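Local coordinates for pirin-like protein (Geobacillus kaustophilus, PDB 2P17) that is of unknown function but binds one iron ion per subunit and belongs to the pirin family, whose chain carries two cupin domains, at residues E72-K77 and G96-E101; I60-Y65 and S111-V116; V88-A93 and T161-P166. One frame throughout, in Å; residues are numbered along the deposited sequence.

Interaction 1 of 3, residues E72-K77 and G96-E101. With FE (Fe (III) ion), chain B.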
ATOM      1  N   GLU A  72     -15.569  -4.344  -8.623  1.00 13.23           N
ATOM      2  CA  GLU A  72     -16.797  -4.203  -7.852  1.00 13.62           C
ATOM      3  C   GLU A  72     -16.526  -4.663  -6.426  1.00 13.20           C
ATOM      4  O   GLU A  72     -16.099  -5.807  -6.188  1.00 14.19           O
ATOM      5  CB  GLU A  72     -17.929  -5.037  -8.464  1.00 14.02           C
ATOM      6  CG  GLU A  72     -18.374  -4.540  -9.820  1.00 14.68           C
ATOM      7  CD  GLU A  72     -19.389  -5.448 -10.495  1.00 15.43           C
ATOM      8  OE1 GLU A  72     -19.922  -6.377  -9.846  0.50 15.54           O
ATOM      9  OE2 GLU A  72     -19.646  -5.230 -11.693  1.00 19.76           O
ATOM     10  N   HIS A  73     -16.766  -3.768  -5.478  1.00 12.34           N
ATOM     11  CA  HIS A  73     -16.582  -4.092  -4.062  1.00 12.55           C
ATOM     12  C   HIS A  73     -17.916  -4.330  -3.367  1.00 12.10           C
ATOM     13  O   HIS A  73     -18.892  -3.610  -3.595  1.00 13.10           O
ATOM     14  CB  HIS A  73     -15.849  -2.968  -3.339  1.00 12.74           C
ATOM     15  CG  HIS A  73     -15.912  -3.083  -1.850  1.00 12.05           C
ATOM     16  ND1 HIS A  73     -15.069  -3.908  -1.140  1.00 12.30           N
ATOM     17  CD2 HIS A  73     -16.733  -2.506  -0.939  1.00 12.42           C
ATOM     18  CE1 HIS A  73     -15.365  -3.835   0.148  1.00 12.11           C
ATOM     19  NE2 HIS A  73     -16.372  -2.991   0.294  1.00 11.98           N
ATOM     20  N   PHE A  74     -17.952  -5.341  -2.507  1.00 11.61           N
ATOM     21  CA  PHE A  74     -19.049  -5.502  -1.572  1.00 11.59           C
ATOM     22  C   PHE A  74     -18.529  -5.672  -0.153  1.00 11.43           C
ATOM     23  O   PHE A  74     -17.555  -6.389   0.070  1.00 10.76           O
ATOM     24  CB  PHE A  74     -19.913  -6.718  -1.938  1.00 12.08           C
ATOM     25  CG  PHE A  74     -20.872  -7.097  -0.856  1.00 12.75           C
ATOM     26  CD1 PHE A  74     -22.063  -6.399  -0.702  1.00 14.59           C
ATOM     27  CD2 PHE A  74     -20.552  -8.106   0.051  1.00 12.36           C
ATOM     28  CE1 PHE A  74     -22.947  -6.722   0.334  1.00 14.85           C
ATOM     29  CE2 PHE A  74     -21.428  -8.429   1.087  1.00 14.53           C
ATOM     30  CZ  PHE A  74     -22.621  -7.745   1.219  1.00 13.35           C
ATOM     31  N   ASP A  75     -19.197  -5.034   0.804  1.00 11.08           N
ATOM     32  CA  ASP A  75     -19.066  -5.445   2.196  1.00 10.92           C
ATOM     33  C   ASP A  75     -20.404  -5.337   2.939  1.00 10.88           C
ATOM     34  O   ASP A  75     -21.314  -4.612   2.526  1.00 11.07           O
ATOM     35  CB  ASP A  75     -17.936  -4.679   2.912  1.00 10.84           C
ATOM     36  CG  ASP A  75     -18.275  -3.232   3.159  1.00 11.97           C
ATOM     37  OD1 ASP A  75     -19.069  -2.961   4.087  1.00 13.59           O
ATOM     38  OD2 ASP A  75     -17.748  -2.368   2.424  1.00 13.95           O
ATOM     39  N   SER A  76     -20.512  -6.079   4.038  1.00 10.75           N
ATOM     40  CA  SER A  76     -21.770  -6.208   4.769  1.00 11.77           C
ATOM     41  C   SER A  76     -22.097  -5.044   5.695  1.00 12.54           C
ATOM     42  O   SER A  76     -23.138  -5.057   6.352  1.00 12.92           O
ATOM     43  CB  SER A  76     -21.805  -7.523   5.542  1.00 11.19           C
ATOM     44  OG  SER A  76     -20.733  -7.602   6.475  1.00 11.63           O
ATOM     45  N   LYS A  77     -21.220  -4.043   5.730  1.00 12.92           N
ATOM     46  CA  LYS A  77     -21.515  -2.805   6.433  1.00 14.01           C
ATOM     47  C   LYS A  77     -22.088  -1.760   5.478  1.00 13.98           C
ATOM     48  O   LYS A  77     -23.192  -1.248   5.701  1.00 14.41           O
ATOM     49  CB  LYS A  77     -20.264  -2.262   7.160  1.00 14.34           C
ATOM     50  CG  LYS A  77     -20.483  -0.956   7.941  1.00 16.25           C
ATOM     51  CD  LYS A  77     -21.417  -1.178   9.119  1.00 19.93           C
ATOM     52  CE  LYS A  77     -21.434   0.020  10.065  1.00 23.00           C
ATOM     53  NZ  LYS A  77     -22.198   1.166   9.504  1.00 26.78           N
ATOM     54  N   GLY A  96     -16.038  -7.228  12.920  1.00 12.29           N
ATOM     55  CA  GLY A  96     -16.277  -8.206  11.875  1.00 12.34           C
ATOM     56  C   GLY A  96     -17.094  -7.688  10.717  1.00 12.33           C
ATOM     57  O   GLY A  96     -18.023  -6.896  10.898  1.00 12.41           O
ATOM     58  N   VAL A  97     -16.731  -8.142   9.515  1.00 12.05           N
ATOM     59  CA  VAL A  97     -17.457  -7.790   8.301  1.00 12.32           C
ATOM     60  C   VAL A  97     -17.198  -8.896   7.288  1.00 11.45           C
ATOM     61  O   VAL A  97     -16.192  -9.603   7.398  1.00 12.29           O
ATOM     62  CB  VAL A  97     -16.971  -6.405   7.755  1.00 12.78           C
ATOM     63  CG1 VAL A  97     -15.579  -6.495   7.097  1.00 13.26           C
ATOM     64  CG2 VAL A  97     -17.983  -5.780   6.819  1.00 14.01           C
ATOM     65  N   VAL A  98     -18.112  -9.084   6.332  1.00 11.37           N
ATOM     66  CA  VAL A  98     -17.775  -9.907   5.167  1.00 11.45           C
ATOM     67  C   VAL A  98     -17.579  -9.011   3.965  1.00 11.33           C
ATOM     68  O   VAL A  98     -18.150  -7.921   3.888  1.00 11.77           O
ATOM     69  CB  VAL A  98     -18.808 -11.035   4.828  1.00 12.08           C
ATOM     70  CG1 VAL A  98     -18.891 -12.065   5.963  1.00 12.78           C
ATOM     71  CG2 VAL A  98     -20.171 -10.471   4.503  1.00 12.65           C
ATOM     72  N   HIS A  99     -16.763  -9.476   3.029  1.00 10.79           N
ATOM     73  CA  HIS A  99     -16.533  -8.721   1.809  1.00 11.66           C
ATOM     74  C   HIS A  99     -16.322  -9.637   0.613  1.00 11.30           C
ATOM     75  O   HIS A  99     -16.061 -10.834   0.764  1.00 11.57           O
ATOM     76  CB  HIS A  99     -15.317  -7.798   1.990  1.00 11.71           C
ATOM     77  CG  HIS A  99     -14.006  -8.470   1.738  1.00 14.53           C
ATOM     78  ND1 HIS A  99     -13.165  -8.103   0.708  0.90 16.47           N
ATOM     79  CD2 HIS A  99     -13.402  -9.503   2.369  1.00 15.07           C
ATOM     80  CE1 HIS A  99     -12.091  -8.872   0.726  0.90 16.16           C
ATOM     81  NE2 HIS A  99     -12.211  -9.733   1.723  0.80 17.30           N
ATOM     82  N   LYS A 100     -16.413  -9.058  -0.580  1.00 11.55           N
ATOM     83  CA  LYS A 100     -16.015  -9.745  -1.811  1.00 12.57           C
ATOM     84  C   LYS A 100     -15.562  -8.697  -2.812  1.00 12.53           C
ATOM     85  O   LYS A 100     -16.216  -7.666  -2.975  1.00 12.86           O
ATOM     86  CB  LYS A 100     -17.173 -10.550  -2.403  1.00 13.08           C
ATOM     87  CG  LYS A 100     -16.839 -11.229  -3.720  1.00 14.43           C
ATOM     88  CD  LYS A 100     -17.969 -12.140  -4.176  1.00 17.71           C
ATOM     89  CE  LYS A 100     -17.858 -12.398  -5.674  1.00 19.38           C
ATOM     90  NZ  LYS A 100     -18.417 -13.717  -6.075  1.00 22.26           N
ATOM     91  N   GLU A 101     -14.438  -8.967  -3.470  1.00 12.54           N
ATOM     92  CA  GLU A 101     -13.920  -8.098  -4.525  1.00 13.13           C
ATOM     93  C   GLU A 101     -14.076  -8.863  -5.826  1.00 13.29           C
ATOM     94  O   GLU A 101     -13.532  -9.963  -5.962  1.00 13.74           O
ATOM     95  CB  GLU A 101     -12.447  -7.730  -4.273  1.00 13.78           C
ATOM     96  CG  GLU A 101     -12.142  -7.293  -2.830  1.00 14.38           C
ATOM     97  CD  GLU A 101     -12.958  -6.091  -2.372  1.00 15.27           C
ATOM     98  OE1 GLU A 101     -13.334  -5.257  -3.216  1.00 16.77           O
ATOM     99  OE2 GLU A 101     -13.195  -5.975  -1.153  1.00 18.13           O
TER
HETATM  100 FE    FE B 278     -10.681 -10.864   1.998  0.50 13.19          FE
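His73 and Glu101 face each other across an antiparallel beta ladder on the iron side of the N-terminal cupin barrel, where strands 71-75 and 97-103 lie next to each other in a four-stranded sheet. The backbones are joined at Phe74 and Lys100, with Phe74 N to Lys100 O at 2.9 Å and Lys100 N to Phe74 O at 3.0 Å. At the strand end, Ser76 prolongs the ladder with its side chain: OG accepts an almost straight bond from Val98 N at 3.0 Å. A small hydroxyl suits this turn, because it can stand in for a backbone acceptor.

His73, Asp75, His99 and Glu101 point to the same face of the sheet. The Glu101 chain bends at chi2 (-58°) and brings its carboxylate nearly coplanar with the His73 ring, whose ND1 gives to both oxygens, OE2 at 2.8 Å and OE1 at 3.0 Å, each on its syn lone pair. The other ring nitrogen, NE2, gives to Asp75 OD2 at 2.6 Å, so carboxylates bonded at both nitrogens, close to the ring plane, fix the imidazole's rotation. Glu101 OE2 also accepts from His99 ND1, which meets it on the anti side, 17° out of the carboxylate plane. Although a predicted iron ligand, Glu101 here acts as second shell: it helps to set the rotation of His99, whose NE2 binds iron at 1.9 Å, alongside His57 NE2.

Interaction 2 of 3, residues I60-Y65 and S111-V116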
ATOM      1  N   ILE A  60      -8.618  -6.528  11.694  1.00  9.42           N
ATOM      2  CA  ILE A  60      -7.639  -6.016  10.724  1.00  9.25           C
ATOM      3  C   ILE A  60      -8.295  -4.944   9.871  1.00  8.39           C
ATOM      4  O   ILE A  60      -9.508  -4.721   9.960  1.00  8.96           O
ATOM      5  CB  ILE A  60      -7.067  -7.136   9.797  1.00  9.31           C
ATOM      6  CG1 ILE A  60      -8.137  -7.688   8.840  1.00 10.19           C
ATOM      7  CG2 ILE A  60      -6.390  -8.237  10.626  1.00  9.82           C
ATOM      8  CD1 ILE A  60      -7.541  -8.596   7.736  1.00 10.28           C
ATOM      9  N   GLU A  61      -7.475  -4.253   9.085  1.00  8.44           N
ATOM     10  CA  GLU A  61      -7.948  -3.455   7.959  1.00  8.36           C
ATOM     11  C   GLU A  61      -7.364  -4.019   6.669  1.00  8.63           C
ATOM     12  O   GLU A  61      -6.268  -4.580   6.665  1.00  9.26           O
ATOM     13  CB  GLU A  61      -7.528  -1.993   8.084  1.00  8.35           C
ATOM     14  CG  GLU A  61      -7.880  -1.353   9.418  1.00  8.98           C
ATOM     15  CD  GLU A  61      -7.613   0.130   9.384  1.00 10.24           C
ATOM     16  OE1 GLU A  61      -6.417   0.518   9.397  1.00 11.97           O
ATOM     17  OE2 GLU A  61      -8.576   0.906   9.302  1.00 10.62           O
ATOM     18  N   THR A  62      -8.101  -3.879   5.573  1.00  9.01           N
ATOM     19  CA  THR A  62      -7.551  -4.205   4.261  1.00  9.46           C
ATOM     20  C   THR A  62      -7.555  -2.963   3.393  1.00  9.05           C
ATOM     21  O   THR A  62      -8.474  -2.139   3.474  1.00  9.44           O
ATOM     22  CB  THR A  62      -8.310  -5.322   3.547  1.00 10.25           C
ATOM     23  OG1 THR A  62      -9.638  -4.886   3.255  1.00 12.61           O
ATOM     24  CG2 THR A  62      -8.368  -6.581   4.417  1.00 11.92           C
ATOM     25  N   VAL A  63      -6.513  -2.820   2.582  1.00  8.52           N
ATOM     26  CA  VAL A  63      -6.374  -1.650   1.722  1.00  8.69           C
ATOM     27  C   VAL A  63      -6.069  -2.135   0.327  1.00  8.77           C
ATOM     28  O   VAL A  63      -5.042  -2.792   0.120  1.00  8.76           O
ATOM     29  CB  VAL A  63      -5.248  -0.730   2.204  1.00  8.19           C
ATOM     30  CG1 VAL A  63      -5.194   0.516   1.326  1.00  8.74           C
ATOM     31  CG2 VAL A  63      -5.478  -0.294   3.660  1.00  8.63           C
ATOM     32  N   THR A  64      -6.960  -1.820  -0.618  1.00  8.79           N
ATOM     33  CA  THR A  64      -6.809  -2.278  -2.001  1.00  9.44           C
ATOM     34  C   THR A  64      -6.407  -1.124  -2.890  1.00  9.29           C
ATOM     35  O   THR A  64      -6.998  -0.052  -2.803  1.00 10.12           O
ATOM     36  CB  THR A  64      -8.137  -2.822  -2.557  1.00  9.79           C
ATOM     37  OG1 THR A  64      -8.759  -3.680  -1.593  1.00 12.28           O
ATOM     38  CG2 THR A  64      -7.916  -3.602  -3.852  1.00 10.50           C
ATOM     39  N   TYR A  65      -5.377  -1.334  -3.712  1.00  9.03           N
ATOM     40  CA  TYR A  65      -5.032  -0.411  -4.787  1.00  8.59           C
ATOM     41  C   TYR A  65      -5.276  -1.127  -6.111  1.00  8.58           C
ATOM     42  O   TYR A  65      -4.763  -2.229  -6.325  1.00  8.33           O
ATOM     43  CB  TYR A  65      -3.569   0.063  -4.680  1.00  9.01           C
ATOM     44  CG  TYR A  65      -3.121   0.901  -5.873  1.00  9.82           C
ATOM     45  CD1 TYR A  65      -3.203   2.293  -5.845  1.00  8.88           C
ATOM     46  CD2 TYR A  65      -2.631   0.294  -7.024  1.00  9.86           C
ATOM     47  CE1 TYR A  65      -2.810   3.062  -6.937  1.00 10.25           C
ATOM     48  CE2 TYR A  65      -2.233   1.053  -8.136  1.00 10.13           C
ATOM     49  CZ  TYR A  65      -2.328   2.431  -8.084  1.00 10.56           C
ATOM     50  OH  TYR A  65      -1.935   3.171  -9.188  1.00 11.89           O
ATOM     51  N   SER A 111      -4.556  -5.913  -8.933  1.00 10.05           N
ATOM     52  CA  SER A 111      -4.637  -5.156  -7.674  1.00  9.88           C
ATOM     53  C   SER A 111      -3.547  -5.523  -6.681  1.00  9.95           C
ATOM     54  O   SER A 111      -2.892  -6.564  -6.796  1.00  9.96           O
ATOM     55  CB  SER A 111      -6.007  -5.360  -7.013  1.00 10.57           C
ATOM     56  OG  SER A 111      -6.229  -6.725  -6.703  1.00 12.08           O
ATOM     57  N   LEU A 112      -3.358  -4.636  -5.710  1.00  9.54           N
ATOM     58  CA  LEU A 112      -2.489  -4.900  -4.564  1.00 10.10           C
ATOM     59  C   LEU A 112      -3.340  -4.821  -3.314  1.00  9.71           C
ATOM     60  O   LEU A 112      -3.995  -3.803  -3.095  1.00  9.85           O
ATOM     61  CB  LEU A 112      -1.369  -3.870  -4.489  1.00 10.52           C
ATOM     62  CG  LEU A 112      -0.310  -4.042  -5.570  1.00 11.19           C
ATOM     63  CD1 LEU A 112       0.472  -2.764  -5.754  1.00 12.11           C
ATOM     64  CD2 LEU A 112       0.619  -5.216  -5.218  1.00 13.14           C
ATOM     65  N   GLN A 113      -3.343  -5.887  -2.511  1.00  9.77           N
ATOM     66  CA  GLN A 113      -4.167  -5.977  -1.310  1.00 10.32           C
ATOM     67  C   GLN A 113      -3.290  -6.034  -0.064  1.00  9.61           C
ATOM     68  O   GLN A 113      -2.592  -7.022   0.150  1.00  9.93           O
ATOM     69  CB  GLN A 113      -5.051  -7.225  -1.378  1.00 11.11           C
ATOM     70  CG  GLN A 113      -5.997  -7.389  -0.209  1.00 14.40           C
ATOM     71  CD  GLN A 113      -7.270  -6.595  -0.390  1.00 17.79           C
ATOM     72  OE1 GLN A 113      -7.288  -5.564  -1.062  1.00 20.52           O
ATOM     73  NE2 GLN A 113      -8.347  -7.071   0.206  1.00 20.56           N
ATOM     74  N   LEU A 114      -3.350  -4.978   0.743  1.00  9.09           N
ATOM     75  CA  LEU A 114      -2.561  -4.855   1.968  1.00  9.14           C
ATOM     76  C   LEU A 114      -3.428  -5.151   3.184  1.00  9.28           C
ATOM     77  O   LEU A 114      -4.588  -4.743   3.226  1.00  9.59           O
ATOM     78  CB  LEU A 114      -2.036  -3.418   2.059  1.00  9.30           C
ATOM     79  CG  LEU A 114      -1.227  -3.031   3.284  1.00  8.95           C
ATOM     80  CD1 LEU A 114       0.218  -3.507   3.119  1.00 10.71           C
ATOM     81  CD2 LEU A 114      -1.279  -1.520   3.494  1.00 10.11           C
ATOM     82  N   TRP A 115      -2.879  -5.885   4.151  1.00  9.12           N
ATOM     83  CA  TRP A 115      -3.536  -6.031   5.453  1.00  9.40           C
ATOM     84  C   TRP A 115      -2.781  -5.246   6.487  1.00  9.21           C
ATOM     85  O   TRP A 115      -1.547  -5.311   6.569  1.00  8.61           O
ATOM     86  CB  TRP A 115      -3.563  -7.488   5.898  1.00 10.64           C
ATOM     87  CG  TRP A 115      -4.498  -8.379   5.142  1.00 12.20           C
ATOM     88  CD1 TRP A 115      -5.152  -8.099   3.973  1.00 14.03           C
ATOM     89  CD2 TRP A 115      -4.849  -9.721   5.493  1.00 15.06           C
ATOM     90  NE1 TRP A 115      -5.911  -9.185   3.585  1.00 14.45           N
ATOM     91  CE2 TRP A 115      -5.739 -10.193   4.501  1.00 14.99           C
ATOM     92  CE3 TRP A 115      -4.510 -10.564   6.563  1.00 15.95           C
ATOM     93  CZ2 TRP A 115      -6.292 -11.486   4.543  1.00 14.95           C
ATOM     94  CZ3 TRP A 115      -5.057 -11.854   6.599  1.00 15.23           C
ATOM     95  CH2 TRP A 115      -5.939 -12.292   5.595  1.00 14.90           C
ATOM     96  N   VAL A 116      -3.538  -4.501   7.287  1.00  8.68           N
ATOM     97  CA  VAL A 116      -2.964  -3.713   8.378  1.00  9.07           C
ATOM     98  C   VAL A 116      -3.526  -4.253   9.683  1.00  9.35           C
ATOM     99  O   VAL A 116      -4.734  -4.461   9.805  1.00  9.22           O
ATOM    100  CB  VAL A 116      -3.331  -2.228   8.248  1.00  8.65           C
ATOM    101  CG1 VAL A 116      -2.570  -1.393   9.283  1.00  9.38           C
ATOM    102  CG2 VAL A 116      -3.057  -1.698   6.843  1.00 10.14           C
TER
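Glu61 N donates to Val116 O at 2.8 Å, nearly straight (173°) and in the carbonyl plane, and Val116 N returns the bond to Glu61 O. The contact is a regular antiparallel ladder of the N-terminal cupin barrel, in which hydrogen-bonded pairs (Glu61 with Val116, Val63 with Leu114, Tyr65 with Leu112) alternate with non-hydrogen-bonded ones (Thr62 with Trp115, Thr64 with Gln113). Strand 60-66 also pairs with 88-92 and strand 109-117 with 39-47, so the ladder lies within the barrel wall.

The alternation sorts the side chains by face. Val63, Tyr65, Leu112, Leu114 and Val116 share a largely apolar one, on which Val63 CB meets Leu114 CB at 4.2 Å. Glu61 stands at its end, OE2 bonded to Thr92 OG1 and OE1 weakly to Trp90 NE1. Branched and bulky residues suit this face, since Tyr65, Leu112 and Leu114 go on to pack against strand 235-242 of the C-terminal cupin domain, while Tyr65 OH bonds Glu171.

The other face holds Thr62, Thr64, Gln113 and Trp115, and turns toward the iron site. Gln113 leaves with CG anti to its own N (chi1 -177°) and then bends at chi2, which carries its amide across to Thr64. The approach of Thr64 OG1 to Gln113 OE1 is doubtfully short; the sounder partner of OG1 is Gln89 NE2. Beside them Thr62 CG2 lies alongside the indole, 3.6 Å from Trp115 CD1; the same indole meets the ring of the iron ligand His57. A methyl covers part of it: Ile60 CD1 sits over one face, 3.9 Å from the centroid of the Trp115 six-membered ring and 20° off its normal.

Interaction 3 of 3, residues V88-A93 and T161-P166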
ATOM      1  N   VAL A  88      -8.244   3.554  -4.660  1.00  9.37           N
ATOM      2  CA  VAL A  88      -7.950   2.798  -3.439  1.00  9.22           C
ATOM      3  C   VAL A  88      -9.219   2.661  -2.602  1.00  9.11           C
ATOM      4  O   VAL A  88     -10.113   3.503  -2.671  1.00  9.78           O
ATOM      5  CB  VAL A  88      -6.802   3.497  -2.640  1.00  8.96           C
ATOM      6  CG1 VAL A  88      -6.647   2.954  -1.214  1.00 10.06           C
ATOM      7  CG2 VAL A  88      -5.469   3.374  -3.401  1.00  8.60           C
ATOM      8  N   GLN A  89      -9.330   1.562  -1.868  1.00  9.04           N
ATOM      9  CA  GLN A  89     -10.341   1.464  -0.818  1.00  9.91           C
ATOM     10  C   GLN A  89      -9.698   1.018   0.487  1.00  9.49           C
ATOM     11  O   GLN A  89      -8.718   0.258   0.488  1.00  9.65           O
ATOM     12  CB  GLN A  89     -11.494   0.532  -1.213  1.00  9.93           C
ATOM     13  CG  GLN A  89     -11.049  -0.908  -1.425  1.00 11.49           C
ATOM     14  CD  GLN A  89     -12.093  -1.790  -2.119  1.00 11.03           C
ATOM     15  OE1 GLN A  89     -13.215  -1.369  -2.397  1.00 12.42           O
ATOM     16  NE2 GLN A  89     -11.707  -3.034  -2.394  1.00 12.74           N
ATOM     17  N   TRP A  90     -10.269   1.483   1.588  1.00  9.35           N
ATOM     18  CA  TRP A  90      -9.747   1.227   2.921  1.00  9.53           C
ATOM     19  C   TRP A  90     -10.886   0.614   3.724  1.00  9.99           C
ATOM     20  O   TRP A  90     -11.876   1.289   4.020  1.00  9.89           O
ATOM     21  CB  TRP A  90      -9.307   2.549   3.546  1.00  9.78           C
ATOM     22  CG  TRP A  90      -8.275   2.432   4.621  1.00  9.83           C
ATOM     23  CD1 TRP A  90      -8.456   1.983   5.912  1.00  9.98           C
ATOM     24  CD2 TRP A  90      -6.896   2.782   4.502  1.00  9.33           C
ATOM     25  NE1 TRP A  90      -7.260   2.045   6.600  1.00  9.44           N
ATOM     26  CE2 TRP A  90      -6.286   2.521   5.753  1.00  9.49           C
ATOM     27  CE3 TRP A  90      -6.105   3.287   3.451  1.00  9.04           C
ATOM     28  CZ2 TRP A  90      -4.921   2.743   5.978  1.00  9.09           C
ATOM     29  CZ3 TRP A  90      -4.752   3.505   3.671  1.00 10.33           C
ATOM     30  CH2 TRP A  90      -4.172   3.232   4.928  1.00 10.13           C
HETATM   31  N   MSE A  91     -10.761  -0.665   4.062  1.00 10.25           N
HETATM   32  CA  MSE A  91     -11.838  -1.334   4.768  1.00 11.78           C
HETATM   33  C   MSE A  91     -11.369  -1.723   6.155  1.00 10.73           C
HETATM   34  O   MSE A  91     -10.437  -2.506   6.304  1.00 10.81           O
HETATM   35  CB  MSE A  91     -12.319  -2.561   4.002  1.00 12.99           C
HETATM   36  CG  MSE A  91     -13.566  -3.159   4.628  1.00 15.90           C
HETATM   37 SE   MSE A  91     -14.106  -4.873   3.890  0.50 14.96          SE
HETATM   38  CE  MSE A  91     -13.231  -4.790   2.158  1.00 21.72           C
ATOM     39  N   THR A  92     -12.011  -1.153   7.165  1.00 10.02           N
ATOM     40  CA  THR A  92     -11.746  -1.520   8.552  1.00  9.76           C
ATOM     41  C   THR A  92     -12.695  -2.652   8.919  1.00  9.60           C
ATOM     42  O   THR A  92     -13.909  -2.449   8.965  1.00 10.26           O
ATOM     43  CB  THR A  92     -11.964  -0.321   9.489  1.00  9.66           C
ATOM     44  OG1 THR A  92     -11.191   0.785   9.004  1.00  9.89           O
ATOM     45  CG2 THR A  92     -11.559  -0.653  10.925  1.00 11.07           C
ATOM     46  N   ALA A  93     -12.151  -3.837   9.180  1.00  9.63           N
ATOM     47  CA  ALA A  93     -13.017  -4.977   9.518  1.00  9.96           C
ATOM     48  C   ALA A  93     -13.480  -4.926  10.973  1.00 10.45           C
ATOM     49  O   ALA A  93     -14.630  -5.251  11.252  1.00 10.29           O
ATOM     50  CB  ALA A  93     -12.324  -6.291   9.228  1.00  9.91           C
ATOM     51  N   THR A 161      -8.089  10.669   4.809  1.00 10.53           N
ATOM     52  CA  THR A 161      -8.371   9.277   5.105  1.00  9.93           C
ATOM     53  C   THR A 161      -8.295   9.004   6.601  1.00 10.18           C
ATOM     54  O   THR A 161      -7.339   9.386   7.263  1.00 10.45           O
ATOM     55  CB  THR A 161      -7.344   8.414   4.370  1.00  9.45           C
ATOM     56  OG1 THR A 161      -7.371   8.763   2.985  1.00  9.33           O
ATOM     57  CG2 THR A 161      -7.639   6.914   4.536  1.00  9.52           C
ATOM     58  N   LYS A 162      -9.333   8.365   7.134  1.00  9.79           N
ATOM     59  CA  LYS A 162      -9.363   8.020   8.554  1.00 10.41           C
ATOM     60  C   LYS A 162      -8.446   6.830   8.825  1.00  9.83           C
ATOM     61  O   LYS A 162      -8.456   5.830   8.086  1.00  8.92           O
ATOM     62  CB  LYS A 162     -10.787   7.702   9.002  1.00 10.90           C
ATOM     63  CG  LYS A 162     -11.791   8.822   8.750  1.00 13.93           C
ATOM     64  CD  LYS A 162     -13.203   8.341   9.038  0.30 16.71           C
ATOM     65  CE  LYS A 162     -14.191   9.490   9.069  0.60 19.19           C
ATOM     66  NZ  LYS A 162     -15.541   8.997   9.446  0.60 22.33           N
ATOM     67  N   ASN A 163      -7.622   6.961   9.857  1.00  9.90           N
ATOM     68  CA  ASN A 163      -6.697   5.912  10.249  1.00 10.46           C
ATOM     69  C   ASN A 163      -6.961   5.526  11.699  1.00 11.17           C
ATOM     70  O   ASN A 163      -7.338   6.369  12.522  1.00 11.69           O
ATOM     71  CB  ASN A 163      -5.235   6.380  10.161  1.00 10.21           C
ATOM     72  CG  ASN A 163      -4.636   6.347   8.733  1.00 10.23           C
ATOM     73  OD1 ASN A 163      -3.473   6.715   8.563  1.00 10.61           O
ATOM     74  ND2 ASN A 163      -5.397   5.916   7.736  1.00  9.29           N
ATOM     75  N   ILE A 164      -6.720   4.253  11.993  1.00 11.38           N
ATOM     76  CA  ILE A 164      -6.560   3.796  13.361  1.00 11.79           C
ATOM     77  C   ILE A 164      -5.045   3.729  13.613  1.00 11.34           C
ATOM     78  O   ILE A 164      -4.494   4.602  14.284  1.00 13.32           O
ATOM     79  CB  ILE A 164      -7.329   2.474  13.591  1.00 12.24           C
ATOM     80  CG1 ILE A 164      -8.842   2.755  13.532  1.00 14.24           C
ATOM     81  CG2 ILE A 164      -6.970   1.862  14.932  1.00 12.37           C
ATOM     82  CD1 ILE A 164      -9.704   1.551  13.338  1.00 16.37           C
ATOM     83  N   VAL A 165      -4.360   2.727  13.059  1.00 11.19           N
ATOM     84  CA  VAL A 165      -2.904   2.765  13.025  1.00 10.99           C
ATOM     85  C   VAL A 165      -2.517   3.838  12.006  1.00 10.27           C
ATOM     86  O   VAL A 165      -2.959   3.780  10.855  1.00  9.79           O
ATOM     87  CB  VAL A 165      -2.291   1.400  12.593  1.00 11.13           C
ATOM     88  CG1 VAL A 165      -0.808   1.545  12.238  1.00 12.21           C
ATOM     89  CG2 VAL A 165      -2.459   0.362  13.686  1.00 13.20           C
ATOM     90  N   PRO A 166      -1.694   4.826  12.414  1.00  9.38           N
ATOM     91  CA  PRO A 166      -1.203   5.785  11.423  1.00  9.46           C
ATOM     92  C   PRO A 166      -0.441   5.101  10.300  1.00  9.15           C
ATOM     93  O   PRO A 166       0.530   4.385  10.555  1.00  9.97           O
ATOM     94  CB  PRO A 166      -0.262   6.694  12.236  1.00 10.10           C
ATOM     95  CG  PRO A 166      -0.773   6.593  13.647  1.00 10.68           C
ATOM     96  CD  PRO A 166      -1.192   5.140  13.767  1.00  9.38           C
TER
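Trp90 and Thr92, on strand 88-92 of the N-terminal cupin barrel, receive the irregular segment 161-166, which leads into strand 167-174. No hydrogen bond passes between the two; the contact is made by van der Waals packing and by polar groups laid near an indole.

The apolar part has two pieces. Thr161 sends its methyl over one face of the indole, CG2 lying 4.1 Å from Trp90 CE3 and displaced toward the rim. Farther along, Thr92 CG2 meets Ile164 CD1 at 3.8 Å. Both threonines divide their branches: CG2 lies anti to the backbone N and OG1 beside it (chi1 -53° in Thr92, -54° in Thr161), which sends the methyl into the contact while OG1 of Thr161 bonds Phe150 O and OG1 of Thr92 bonds Glu61 OE2.

The polar part gathers on the same side of the ring as the Thr161 methyl. Lys162 O lies over that face, and Asn163 ND2 comes to 3.7 Å from Trp90 CZ2, its amide plane 27° from the ring plane. An asparagine suits this irregular segment because its short amide serves several partners: ND2 also bonds Ser151 OG, and OD1 takes Val167 N. With only an alanine at Trp90, the Thr161 methyl and the Asn163 amide would probably face a gap, and Glu61 OE1 would lose its weak bond from the indole NE1. Within the segment, Asn163 ND2 reaches back to Lys162 O at 3.1 Å, approaching from above the carbonyl plane and not along a lone pair.

Interaction 2 is the buried one, a full backbone ladder in the barrel wall with a largely apolar face against the second cupin domain. Interaction 1 is a partly buried ladder of another sheet of the same domain, and its chemistry is polar: histidines and carboxylates in a hydrogen-bonded chain that ends at iron. Interaction 3, also partly buried, has no hydrogen bond across it and joins a barrel strand to an irregular segment by packing alone. Strand 88-92 ties them together. It pairs with strand 60-66 of interaction 2, adding side-chain bonds to that strand, and its Gln89 NE2 reaches Glu101 OE1 of interaction 1.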